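Local coordinates for putative membrane transport protein (Vibrio parahaemolyticus RIMD 2210633, PDB 3CK6) that forms the pentameric, funnel-shaped cytoplasmic domain of a CorA-family transporter that probably takes up zinc together with protons, at residues G5-H10 with E21-E26; W11-P16 with N31-C36; D74-L79 with L101-A106; L134-N139 with T206-Q211. The protein carries 1 engineered substitution. All blocks are in the same frame, centred on the assembly; numbering follows the deposited sequence.

In the fold
From the N terminus, strand 7-12 comes first and lies between strands 19-20 and 32-37 of the mixed sheet. Contact 1 sets residues 5-10 against the loop after strand 19-20, closing a loop of 10 residues; contact 2 pairs the strand's end with strand 32-37 across 14, and the two cross because their segments alternate. Contact 3 follows in series, closing 21 residues between strands 77-83 and 96-103 of the same sheet; its Gly105 bonds back to Asn31 of contact 2. Contact 4 closes a longer, mostly helical excursion between the starts of helices 134-161 and 209-246. Its Leu134, Leu137 and Leu138 pack on contacts 2 and 3, tying sheet to helices.

Contact 1 of 4, residues G5-H10 with E21-E26; sequences GFMIEH and ETTTAE
His10 and Met7, on strand 7-12, face the irregular segment 21-26 of the CorA-like cytoplasmic domain, where the chain returns with its end-to-end direction about 150° from that of the strand. Between them Ile8 and Glu9 both face His35 of strand 32-37, a classic beta bulge. The imidazole makes one of the three direct hydrogen bonds. With CG anti to the backbone N (chi1 172°), the ring reaches across so that ND1 donates to Thr22 O at 2.7 Å, and the acceptor lies practically in the ring plane. Glu21 CB meets one face of the same ring, 3.7 Å from its centroid, while the carboxylate end leads away and OE1 bonds to Thr19. A backbone bond from Glu21 N to His10 O (2.8 Å) closes this end, and a water links His10 N to Glu21 O. Tyr34 of strand 32-37 stacks on the imidazole, which is therefore held by both a polar bond and packing.

Met7, a selenomethionine here, extends through chi2 and then bends at chi3 (-67°), laying its SE and CE along the backbone of Thr23 and Thr24; CE comes to 3.8 Å from Thr24 O. Thr23 runs past it in the opposite direction, its OG1 donating to Met7 O from well above the carbonyl plane. At the far end, the edge of the Phe6 ring meets a methyl group, CE1 lying 3.5 Å from Ala25 CB.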
# COMPACT_ATOMS: atom_id res chain seq x y z
N GLY E 5 -45.00 16.53 -4.37
CA GLY E 5 -44.68 15.28 -5.07
C GLY E 5 -43.23 14.83 -4.95
O GLY E 5 -42.37 15.60 -4.54
N PHE E 6 -42.96 13.57 -5.32
CA PHE E 6 -41.58 13.07 -5.30
C PHE E 6 -40.70 13.65 -6.40
O PHE E 6 -39.49 13.81 -6.22
CB PHE E 6 -41.51 11.52 -5.29
CG PHE E 6 -41.75 10.89 -6.63
CD1 PHE E 6 -43.03 10.47 -6.99
CD2 PHE E 6 -40.70 10.69 -7.53
CE1 PHE E 6 -43.28 9.88 -8.24
CE2 PHE E 6 -40.92 10.11 -8.78
CZ PHE E 6 -42.22 9.70 -9.13
N MSE E 7 -41.29 13.97 -7.55
CA MSE E 7 -40.48 14.41 -8.69
C MSE E 7 -40.28 15.91 -8.65
O MSE E 7 -41.23 16.68 -8.74
CB MSE E 7 -41.05 13.95 -10.04
CG MSE E 7 -39.93 13.83 -11.13
SE MSE E 7 -40.64 13.40 -12.81
CE MSE E 7 -41.28 11.60 -12.44
N ILE E 8 -39.02 16.31 -8.51
CA ILE E 8 -38.65 17.73 -8.47
C ILE E 8 -38.67 18.36 -9.87
O ILE E 8 -39.32 19.39 -10.10
CB ILE E 8 -37.24 17.91 -7.84
CG1 ILE E 8 -37.18 17.18 -6.50
CG2 ILE E 8 -36.87 19.38 -7.72
CD1 ILE E 8 -35.78 16.97 -5.96
N GLU E 9 -37.96 17.74 -10.79
CA GLU E 9 -37.88 18.25 -12.15
C GLU E 9 -37.70 17.12 -13.15
O GLU E 9 -37.18 16.04 -12.81
CB GLU E 9 -36.73 19.25 -12.27
CG GLU E 9 -37.05 20.44 -13.13
CD GLU E 9 -36.28 21.68 -12.72
OE1 GLU E 9 -35.22 21.93 -13.31
OE2 GLU E 9 -36.75 22.40 -11.82
N HIS E 10 -38.12 17.39 -14.39
CA HIS E 10 -38.04 16.42 -15.46
C HIS E 10 -37.63 17.18 -16.72
O HIS E 10 -38.29 18.16 -17.10
CB HIS E 10 -39.39 15.71 -15.60
CG HIS E 10 -39.53 14.80 -16.80
ND1 HIS E 10 -40.77 14.39 -17.25
CD2 HIS E 10 -38.62 14.23 -17.62
CE1 HIS E 10 -40.61 13.59 -18.29
NE2 HIS E 10 -39.31 13.49 -18.55
N GLU E 21 -40.31 19.01 -18.82
CA GLU E 21 -41.48 18.17 -19.06
C GLU E 21 -42.23 17.95 -17.75
O GLU E 21 -41.79 18.41 -16.69
CB GLU E 21 -41.07 16.85 -19.73
CG GLU E 21 -40.29 17.03 -21.05
CD GLU E 21 -41.18 17.54 -22.20
OE1 GLU E 21 -40.66 18.22 -23.13
OE2 GLU E 21 -42.40 17.26 -22.17
N THR E 22 -43.36 17.25 -17.86
CA THR E 22 -44.25 17.04 -16.73
C THR E 22 -43.62 16.24 -15.61
O THR E 22 -42.84 15.30 -15.81
CB THR E 22 -45.62 16.40 -17.13
OG1 THR E 22 -46.45 16.30 -15.97
CG2 THR E 22 -45.42 15.01 -17.73
N THR E 23 -44.01 16.62 -14.41
CA THR E 23 -43.48 16.09 -13.20
C THR E 23 -44.42 14.95 -12.71
O THR E 23 -44.22 14.36 -11.65
CB THR E 23 -43.34 17.29 -12.23
OG1 THR E 23 -42.00 17.40 -11.76
CG2 THR E 23 -44.35 17.27 -11.15
N THR E 24 -45.43 14.64 -13.52
CA THR E 24 -46.30 13.48 -13.25
C THR E 24 -45.52 12.18 -13.28
O THR E 24 -44.68 11.96 -14.17
CB THR E 24 -47.44 13.39 -14.27
OG1 THR E 24 -48.23 14.58 -14.21
CG2 THR E 24 -48.35 12.18 -13.99
N ALA E 25 -45.79 11.32 -12.29
CA ALA E 25 -45.20 9.98 -12.17
C ALA E 25 -45.67 9.12 -13.34
O ALA E 25 -46.75 8.50 -13.29
CB ALA E 25 -45.59 9.34 -10.85
N GLU E 26 -44.86 9.09 -14.39
CA GLU E 26 -45.22 8.36 -15.61
C GLU E 26 -44.21 7.23 -15.88
O GLU E 26 -43.51 6.77 -14.96
CB GLU E 26 -45.35 9.34 -16.78
CG GLU E 26 -46.31 10.52 -16.50
CD GLU E 26 -46.73 11.32 -17.74
OE1 GLU E 26 -45.84 11.75 -18.52
OE2 GLU E 26 -47.97 11.53 -17.91
O HOH W 1 -44.14 13.56 -8.63
O HOH W 2 -40.11 19.56 -14.70

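Contact 2 of 4, residues W11-P16 with N31-C36; sequences WDFSTP and NHWYHC
Trp11 and Trp33 form an antiparallel hydrogen-bonded pair between strands 7-12 and 32-37 of the mixed sheet: Trp11 N donates to Trp33 O at 2.9 Å and Trp33 N returns to Trp11 O at 2.8 Å, both donors in the carbonyl plane. One step on, Asp12 and His32 make the non-hydrogen-bonded pair, and beyond the strand Phe13 N still reaches Asn31 O (2.8 Å). Asp12 also shapes its own chain. Its OD1 accepts from Ser14 N, which comes from above the carboxylate plane and closes an Asx turn, and, on its syn lone pair, from Ser14 OG; two donors thus fix the carboxylate.

Asp12 holds CG anti to its backbone N (chi1 -177°), which puts that carboxylate over His32, its plane 29° from the ring, and CB sits 4.0 Å from the ring centroid on one face. Because OD1 and ND1 have a poor angle, the pair is a stack and not a hydrogen bond. On the other face of the sheet the indoles are nearly parallel (22°) but slid apart, with little overlap; Trp11 CD1 touches Trp33 CE3. Their NE1 atoms turn to other partners, Glu9 for Trp11 and Ser109 for Trp33. Leu137 of helix 134-161 packs on both Phe13 and Trp33. Phe13 lies alongside Trp33, with Asn31 O in the plane of its ring at the edge and CE1 3.7 Å from Trp33 CB.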
# COMPACT_ATOMS: atom_id res chain seq x y z
N TRP E 11 -36.54 16.74 -17.34
CA TRP E 11 -36.02 17.35 -18.56
C TRP E 11 -35.85 16.30 -19.64
O TRP E 11 -35.50 15.15 -19.36
CB TRP E 11 -34.68 18.05 -18.31
CG TRP E 11 -34.82 19.35 -17.57
CD1 TRP E 11 -34.82 19.52 -16.23
CD2 TRP E 11 -35.03 20.65 -18.14
NE1 TRP E 11 -34.99 20.85 -15.91
CE2 TRP E 11 -35.14 21.57 -17.07
CE3 TRP E 11 -35.13 21.14 -19.46
CZ2 TRP E 11 -35.34 22.94 -17.27
CZ3 TRP E 11 -35.33 22.50 -19.66
CH2 TRP E 11 -35.43 23.39 -18.56
N ASP E 12 -36.10 16.71 -20.88
CA ASP E 12 -35.94 15.85 -22.03
C ASP E 12 -34.73 16.31 -22.86
O ASP E 12 -34.71 17.43 -23.38
CB ASP E 12 -37.23 15.86 -22.86
CG ASP E 12 -37.18 14.93 -24.06
OD1 ASP E 12 -36.15 14.24 -24.28
OD2 ASP E 12 -38.17 14.89 -24.81
N PHE E 13 -33.73 15.42 -22.96
CA PHE E 13 -32.50 15.66 -23.74
C PHE E 13 -32.47 14.91 -25.07
O PHE E 13 -31.38 14.66 -25.62
CB PHE E 13 -31.28 15.24 -22.94
CG PHE E 13 -31.04 16.10 -21.72
CD1 PHE E 13 -31.69 15.82 -20.52
CD2 PHE E 13 -30.18 17.19 -21.78
CE1 PHE E 13 -31.48 16.60 -19.39
CE2 PHE E 13 -29.95 17.97 -20.63
CZ PHE E 13 -30.61 17.68 -19.46
N SER E 14 -33.64 14.53 -25.59
CA SER E 14 -33.69 13.94 -26.94
C SER E 14 -33.04 14.86 -27.98
O SER E 14 -32.32 14.41 -28.89
CB SER E 14 -35.12 13.60 -27.33
OG SER E 14 -35.67 12.62 -26.47
N THR E 15 -33.30 16.16 -27.85
CA THR E 15 -32.73 17.15 -28.76
C THR E 15 -31.64 17.91 -28.01
O THR E 15 -31.63 17.90 -26.76
CB THR E 15 -33.81 18.12 -29.31
OG1 THR E 15 -34.09 19.13 -28.34
CG2 THR E 15 -35.11 17.38 -29.67
N PRO E 16 -30.70 18.56 -28.74
CA PRO E 16 -29.64 19.37 -28.11
C PRO E 16 -30.14 20.52 -27.23
O PRO E 16 -29.38 21.02 -26.40
CB PRO E 16 -28.87 19.94 -29.31
CG PRO E 16 -29.15 18.98 -30.43
CD PRO E 16 -30.56 18.54 -30.21
N ASN E 31 -33.09 9.17 -22.67
CA ASN E 31 -32.67 10.56 -22.85
C ASN E 31 -33.36 11.61 -21.95
O ASN E 31 -33.15 12.80 -22.09
CB ASN E 31 -32.68 10.97 -24.34
CG ASN E 31 -31.70 10.16 -25.15
OD1 ASN E 31 -32.09 9.46 -26.08
ND2 ASN E 31 -30.43 10.20 -24.75
N HIS E 32 -34.18 11.14 -21.01
CA HIS E 32 -34.80 12.03 -20.04
C HIS E 32 -34.02 12.00 -18.73
O HIS E 32 -33.40 10.98 -18.37
CB HIS E 32 -36.25 11.61 -19.76
CG HIS E 32 -37.21 11.91 -20.88
ND1 HIS E 32 -36.93 11.67 -22.21
CD2 HIS E 32 -38.47 12.41 -20.85
CE1 HIS E 32 -37.97 12.01 -22.95
NE2 HIS E 32 -38.91 12.48 -22.15
N TRP E 33 -34.07 13.13 -18.02
CA TRP E 33 -33.54 13.26 -16.68
C TRP E 33 -34.69 13.50 -15.70
O TRP E 33 -35.54 14.36 -15.94
CB TRP E 33 -32.53 14.41 -16.60
CG TRP E 33 -32.02 14.69 -15.21
CD1 TRP E 33 -31.68 13.78 -14.24
CD2 TRP E 33 -31.76 15.99 -14.65
NE1 TRP E 33 -31.23 14.44 -13.11
CE2 TRP E 33 -31.25 15.78 -13.35
CE3 TRP E 33 -31.87 17.31 -15.14
CZ2 TRP E 33 -30.90 16.85 -12.50
CZ3 TRP E 33 -31.49 18.38 -14.29
CH2 TRP E 33 -31.01 18.14 -12.99
N TYR E 34 -34.72 12.70 -14.64
CA TYR E 34 -35.71 12.80 -13.59
C TYR E 34 -34.95 13.10 -12.29
O TYR E 34 -34.13 12.29 -11.84
CB TYR E 34 -36.47 11.48 -13.45
CG TYR E 34 -37.09 11.01 -14.75
CD1 TYR E 34 -38.40 11.36 -15.09
CD2 TYR E 34 -36.35 10.27 -15.67
CE1 TYR E 34 -38.97 10.97 -16.31
CE2 TYR E 34 -36.91 9.88 -16.89
CZ TYR E 34 -38.23 10.22 -17.19
OH TYR E 34 -38.77 9.85 -18.41
N HIS E 35 -35.19 14.27 -11.71
CA HIS E 35 -34.57 14.61 -10.43
C HIS E 35 -35.64 14.45 -9.35
O HIS E 35 -36.72 15.03 -9.47
CB HIS E 35 -34.08 16.06 -10.46
CG HIS E 35 -33.22 16.43 -9.30
ND1 HIS E 35 -32.12 15.69 -8.93
CD2 HIS E 35 -33.28 17.49 -8.45
CE1 HIS E 35 -31.55 16.26 -7.88
NE2 HIS E 35 -32.23 17.35 -7.58
N CYS E 36 -35.35 13.64 -8.32
CA CYS E 36 -36.38 13.19 -7.36
C CYS E 36 -36.00 13.34 -5.88
O CYS E 36 -34.82 13.36 -5.53
CB CYS E 36 -36.74 11.72 -7.58
SG CYS E 36 -37.12 11.34 -9.31

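Contact 3 of 4, residues D74-L79 with L101-A106; sequences DDNFML and LYFQGA
Tyr102 CB stands over the centre of the Phe77 ring, 3.7 Å from the centroid, so a methylene CH-pi contact leads this pair. The two rings themselves meet obliquely, their planes at 43°, and touch where Phe77 CE2 comes to 3.6 Å from Tyr102 CD2. Phe77 takes the chi1 of 66° that sets CG between its backbone N and carbonyl carbon, folding the ring back over its neighbour; Tyr102 instead has CG anti to the backbone N, carrying its ring past Phe77 toward Asp75 O. Its hydroxyl bonds to Glu203, and Leu204 of the short helix 203-206 packs on both aromatics.

Beneath them runs the backbone of an antiparallel pair of neighbouring strands, 77-83 and 96-103, inside the mixed sheet of the cytoplasmic domain. Phe77 N to Tyr102 O (2.9 Å) and Tyr102 N to Phe77 O (2.8 Å) make the hydrogen-bonded pair. On the other face of the sheet, the selenomethionine Met78 bends at chi3 to bring CE against Leu101 CD1, next to Thr56 of helix 54-60.

Asn76 turns its amide to the type I' turn that runs from Phe103 to Ala106. OD1 accepts from Gln104 N at 2.9 Å, with the donor above the carbonyl plane, and also from a water that links it to Gly105 N. ND2 lies 3.7 Å from Phe103 CD1, the amide and ring planes 37° apart.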
# COMPACT_ATOMS: atom_id res chain seq x y z
N ASP E 74 -27.22 -4.83 -18.75
CA ASP E 74 -27.21 -4.07 -19.99
C ASP E 74 -26.27 -2.87 -19.84
O ASP E 74 -25.13 -3.01 -19.37
CB ASP E 74 -28.65 -3.61 -20.32
CG ASP E 74 -29.58 -4.78 -20.67
OD1 ASP E 74 -29.28 -5.52 -21.64
OD2 ASP E 74 -30.61 -4.95 -19.98
N ASP E 75 -26.76 -1.69 -20.19
CA ASP E 75 -25.95 -0.50 -20.04
C ASP E 75 -26.23 0.30 -18.76
O ASP E 75 -25.72 1.41 -18.61
CB ASP E 75 -26.09 0.38 -21.28
CG ASP E 75 -25.56 -0.31 -22.53
OD1 ASP E 75 -24.40 -0.78 -22.51
OD2 ASP E 75 -26.31 -0.39 -23.52
N ASN E 76 -27.00 -0.27 -17.83
CA ASN E 76 -27.42 0.43 -16.62
C ASN E 76 -26.33 0.47 -15.57
O ASN E 76 -25.44 -0.40 -15.52
CB ASN E 76 -28.69 -0.21 -16.00
CG ASN E 76 -29.81 -0.39 -17.03
OD1 ASN E 76 -29.96 0.41 -17.94
ND2 ASN E 76 -30.58 -1.46 -16.89
N PHE E 77 -26.41 1.49 -14.73
CA PHE E 77 -25.52 1.55 -13.57
C PHE E 77 -26.11 2.41 -12.48
O PHE E 77 -27.09 3.15 -12.71
CB PHE E 77 -24.10 2.03 -13.96
CG PHE E 77 -24.01 3.46 -14.46
CD1 PHE E 77 -24.09 4.55 -13.58
CD2 PHE E 77 -23.76 3.71 -15.81
CE1 PHE E 77 -23.97 5.88 -14.05
CE2 PHE E 77 -23.63 5.03 -16.29
CZ PHE E 77 -23.73 6.11 -15.43
N MSE E 78 -25.52 2.30 -11.29
CA MSE E 78 -25.79 3.25 -10.20
C MSE E 78 -24.51 3.96 -9.87
O MSE E 78 -23.47 3.32 -9.74
CB MSE E 78 -26.28 2.53 -8.95
CG MSE E 78 -26.65 3.48 -7.76
SE MSE E 78 -27.34 2.41 -6.25
CE MSE E 78 -28.82 1.65 -7.08
N LEU E 79 -24.60 5.27 -9.69
CA LEU E 79 -23.50 6.09 -9.21
C LEU E 79 -23.94 6.91 -8.00
O LEU E 79 -24.90 7.68 -8.04
CB LEU E 79 -23.01 7.05 -10.30
CG LEU E 79 -21.81 7.93 -9.97
CD1 LEU E 79 -20.53 7.09 -9.75
CD2 LEU E 79 -21.62 8.94 -11.09
N LEU E 101 -29.17 6.76 -10.80
CA LEU E 101 -29.38 5.56 -11.58
C LEU E 101 -29.34 5.93 -13.05
O LEU E 101 -30.01 6.86 -13.46
CB LEU E 101 -30.77 4.98 -11.25
CG LEU E 101 -31.13 3.51 -11.38
CD1 LEU E 101 -30.27 2.63 -10.49
CD2 LEU E 101 -32.62 3.30 -11.02
N TYR E 102 -28.54 5.22 -13.85
CA TYR E 102 -28.70 5.28 -15.32
C TYR E 102 -29.38 3.97 -15.71
O TYR E 102 -28.83 2.90 -15.50
CB TYR E 102 -27.35 5.46 -16.02
CG TYR E 102 -27.39 5.52 -17.56
CD1 TYR E 102 -28.16 6.48 -18.23
CD2 TYR E 102 -26.61 4.66 -18.32
CE1 TYR E 102 -28.19 6.55 -19.63
CE2 TYR E 102 -26.61 4.73 -19.76
CZ TYR E 102 -27.41 5.69 -20.38
OH TYR E 102 -27.45 5.79 -21.75
N PHE E 103 -30.61 4.08 -16.20
CA PHE E 103 -31.52 2.96 -16.29
C PHE E 103 -32.37 3.11 -17.55
O PHE E 103 -32.99 4.15 -17.77
CB PHE E 103 -32.38 2.83 -15.03
CG PHE E 103 -33.31 1.62 -15.02
CD1 PHE E 103 -32.83 0.35 -14.65
CD2 PHE E 103 -34.64 1.74 -15.40
CE1 PHE E 103 -33.67 -0.77 -14.65
CE2 PHE E 103 -35.49 0.63 -15.39
CZ PHE E 103 -35.00 -0.63 -15.02
N GLN E 104 -32.34 2.08 -18.39
CA GLN E 104 -32.98 2.10 -19.72
C GLN E 104 -32.76 3.43 -20.45
O GLN E 104 -33.68 3.94 -21.10
CB GLN E 104 -34.48 1.80 -19.64
CG GLN E 104 -34.86 0.43 -19.09
CD GLN E 104 -36.35 0.30 -18.73
OE1 GLN E 104 -36.81 -0.79 -18.41
NE2 GLN E 104 -37.10 1.41 -18.79
N GLY E 105 -31.56 4.00 -20.34
CA GLY E 105 -31.19 5.18 -21.12
C GLY E 105 -31.65 6.51 -20.50
O GLY E 105 -31.50 7.56 -21.11
N ALA E 106 -32.26 6.44 -19.32
CA ALA E 106 -32.66 7.63 -18.56
C ALA E 106 -31.75 7.83 -17.37
O ALA E 106 -31.24 6.86 -16.80
CB ALA E 106 -34.09 7.49 -18.08
O HOH W 3 -29.06 2.62 -19.33

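Contact 4 of 4, residues L134-N139 with T206-Q211; sequences LASLLN and TSRPHQ
This is a polar contact between two helix beginnings: the first turn and a half of helix 134-161 meets the segment leading into helix 209-246, the long helix that ends the modelled chain. Arg208, at the N-cap position of that helix, carries it. Its side chain runs out extended through chi2 and bends at chi3 (66°), which swings the guanidinium across the face of the first helix. NE and NH2 both donate to Asn139 OD1, side-on, at 2.8 and 3.1 Å. The oxygen lies in the guanidinium plane, yet the two bonds differ at the acceptor: NE sits on a lone pair in the amide plane, whereas NH2 comes from above it. The amide and guanidinium planes are accordingly steep to one another, 71° apart.

Looser packing surrounds this grip. Arg208 CD lies 3.8 Å from Ala135 CB and close to Ala135 O, which also accepts from Tyr212 OH, and Ser136 CB rests over one face of the guanidinium, 3.7 Å from NH1. Ala135 CB also meets Ser207 OG, a hydroxyl engaged by Glu203 O. His210, in the first turn of helix 209-246, bonds to Asp73 of a neighbouring subunit. With its oxygen held by two guanidinium N-H groups, the Asn139 amide is fixed in rotation, so that ND2 points to a water shared with Gln211 O; the positive charge of Arg208 would probably polarise the amide and strengthen the bond from ND2 to the water.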
# COMPACT_ATOMS: atom_id res chain seq x y z
N LEU E 134 -27.40 13.72 -21.94
CA LEU E 134 -27.26 13.09 -20.62
C LEU E 134 -25.79 12.88 -20.27
O LEU E 134 -25.42 12.98 -19.11
CB LEU E 134 -28.02 11.75 -20.52
CG LEU E 134 -29.55 11.73 -20.57
CD1 LEU E 134 -30.07 10.31 -20.33
CD2 LEU E 134 -30.19 12.68 -19.57
N ALA E 135 -24.96 12.56 -21.27
CA ALA E 135 -23.49 12.45 -21.05
C ALA E 135 -22.91 13.75 -20.48
O ALA E 135 -22.14 13.74 -19.49
CB ALA E 135 -22.77 12.04 -22.35
N SER E 136 -23.30 14.87 -21.06
CA SER E 136 -22.85 16.17 -20.58
C SER E 136 -23.46 16.51 -19.23
O SER E 136 -22.77 17.06 -18.37
CB SER E 136 -23.15 17.26 -21.61
OG SER E 136 -22.82 18.54 -21.10
N LEU E 137 -24.74 16.19 -19.03
CA LEU E 137 -25.39 16.41 -17.74
C LEU E 137 -24.64 15.75 -16.58
O LEU E 137 -24.39 16.39 -15.55
CB LEU E 137 -26.84 15.90 -17.80
CG LEU E 137 -27.60 15.91 -16.47
CD1 LEU E 137 -27.74 17.35 -15.95
CD2 LEU E 137 -28.95 15.27 -16.64
N LEU E 138 -24.32 14.47 -16.74
CA LEU E 138 -23.68 13.73 -15.64
C LEU E 138 -22.28 14.28 -15.36
O LEU E 138 -21.87 14.40 -14.21
CB LEU E 138 -23.62 12.25 -16.00
CG LEU E 138 -22.92 11.32 -15.01
CD1 LEU E 138 -23.54 11.44 -13.63
CD2 LEU E 138 -22.94 9.87 -15.51
N ASN E 139 -21.57 14.63 -16.43
CA ASN E 139 -20.27 15.31 -16.33
C ASN E 139 -20.38 16.60 -15.53
O ASN E 139 -19.56 16.86 -14.64
CB ASN E 139 -19.74 15.57 -17.75
CG ASN E 139 -18.23 15.88 -17.81
OD1 ASN E 139 -17.65 15.84 -18.89
ND2 ASN E 139 -17.61 16.24 -16.66
N THR E 206 -17.60 7.34 -22.80
CA THR E 206 -16.84 7.23 -24.05
C THR E 206 -17.14 8.35 -25.05
O THR E 206 -16.32 8.64 -25.92
CB THR E 206 -17.00 5.85 -24.72
OG1 THR E 206 -18.36 5.67 -25.14
CG2 THR E 206 -16.57 4.75 -23.76
N SER E 207 -18.29 9.01 -24.91
CA SER E 207 -18.59 10.16 -25.77
C SER E 207 -17.89 11.45 -25.32
O SER E 207 -17.83 12.43 -26.06
CB SER E 207 -20.10 10.39 -25.88
OG SER E 207 -20.66 10.49 -24.60
N ARG E 208 -17.38 11.45 -24.08
CA ARG E 208 -16.66 12.58 -23.49
C ARG E 208 -15.42 12.06 -22.76
O ARG E 208 -15.29 12.28 -21.55
CB ARG E 208 -17.55 13.30 -22.45
CG ARG E 208 -18.86 13.87 -23.00
CD ARG E 208 -19.77 14.41 -21.91
NE ARG E 208 -19.15 15.57 -21.29
CZ ARG E 208 -19.12 16.78 -21.84
NH1 ARG E 208 -19.74 17.00 -23.00
NH2 ARG E 208 -18.51 17.78 -21.21
N PRO E 209 -14.51 11.36 -23.47
CA PRO E 209 -13.46 10.67 -22.72
C PRO E 209 -12.49 11.60 -21.96
O PRO E 209 -12.18 11.33 -20.81
CB PRO E 209 -12.76 9.80 -23.77
CG PRO E 209 -13.07 10.46 -25.11
CD PRO E 209 -14.40 11.15 -24.93
N HIS E 210 -12.08 12.70 -22.58
CA HIS E 210 -11.13 13.61 -21.94
C HIS E 210 -11.75 14.45 -20.84
O HIS E 210 -11.09 14.71 -19.82
CB HIS E 210 -10.41 14.47 -22.99
CG HIS E 210 -9.99 13.70 -24.20
ND1 HIS E 210 -9.92 14.26 -25.45
CD2 HIS E 210 -9.65 12.40 -24.35
CE1 HIS E 210 -9.52 13.35 -26.32
NE2 HIS E 210 -9.37 12.21 -25.68
N GLN E 211 -13.01 14.86 -21.03
CA GLN E 211 -13.72 15.60 -19.99
C GLN E 211 -13.85 14.80 -18.68
O GLN E 211 -13.61 15.33 -17.59
CB GLN E 211 -15.10 16.08 -20.47
CG GLN E 211 -15.06 16.98 -21.71
CD GLN E 211 -15.33 16.23 -23.00
OE1 GLN E 211 -14.79 15.15 -23.22
NE2 GLN E 211 -16.15 16.82 -23.86
O HOH W 4 -14.96 17.67 -16.88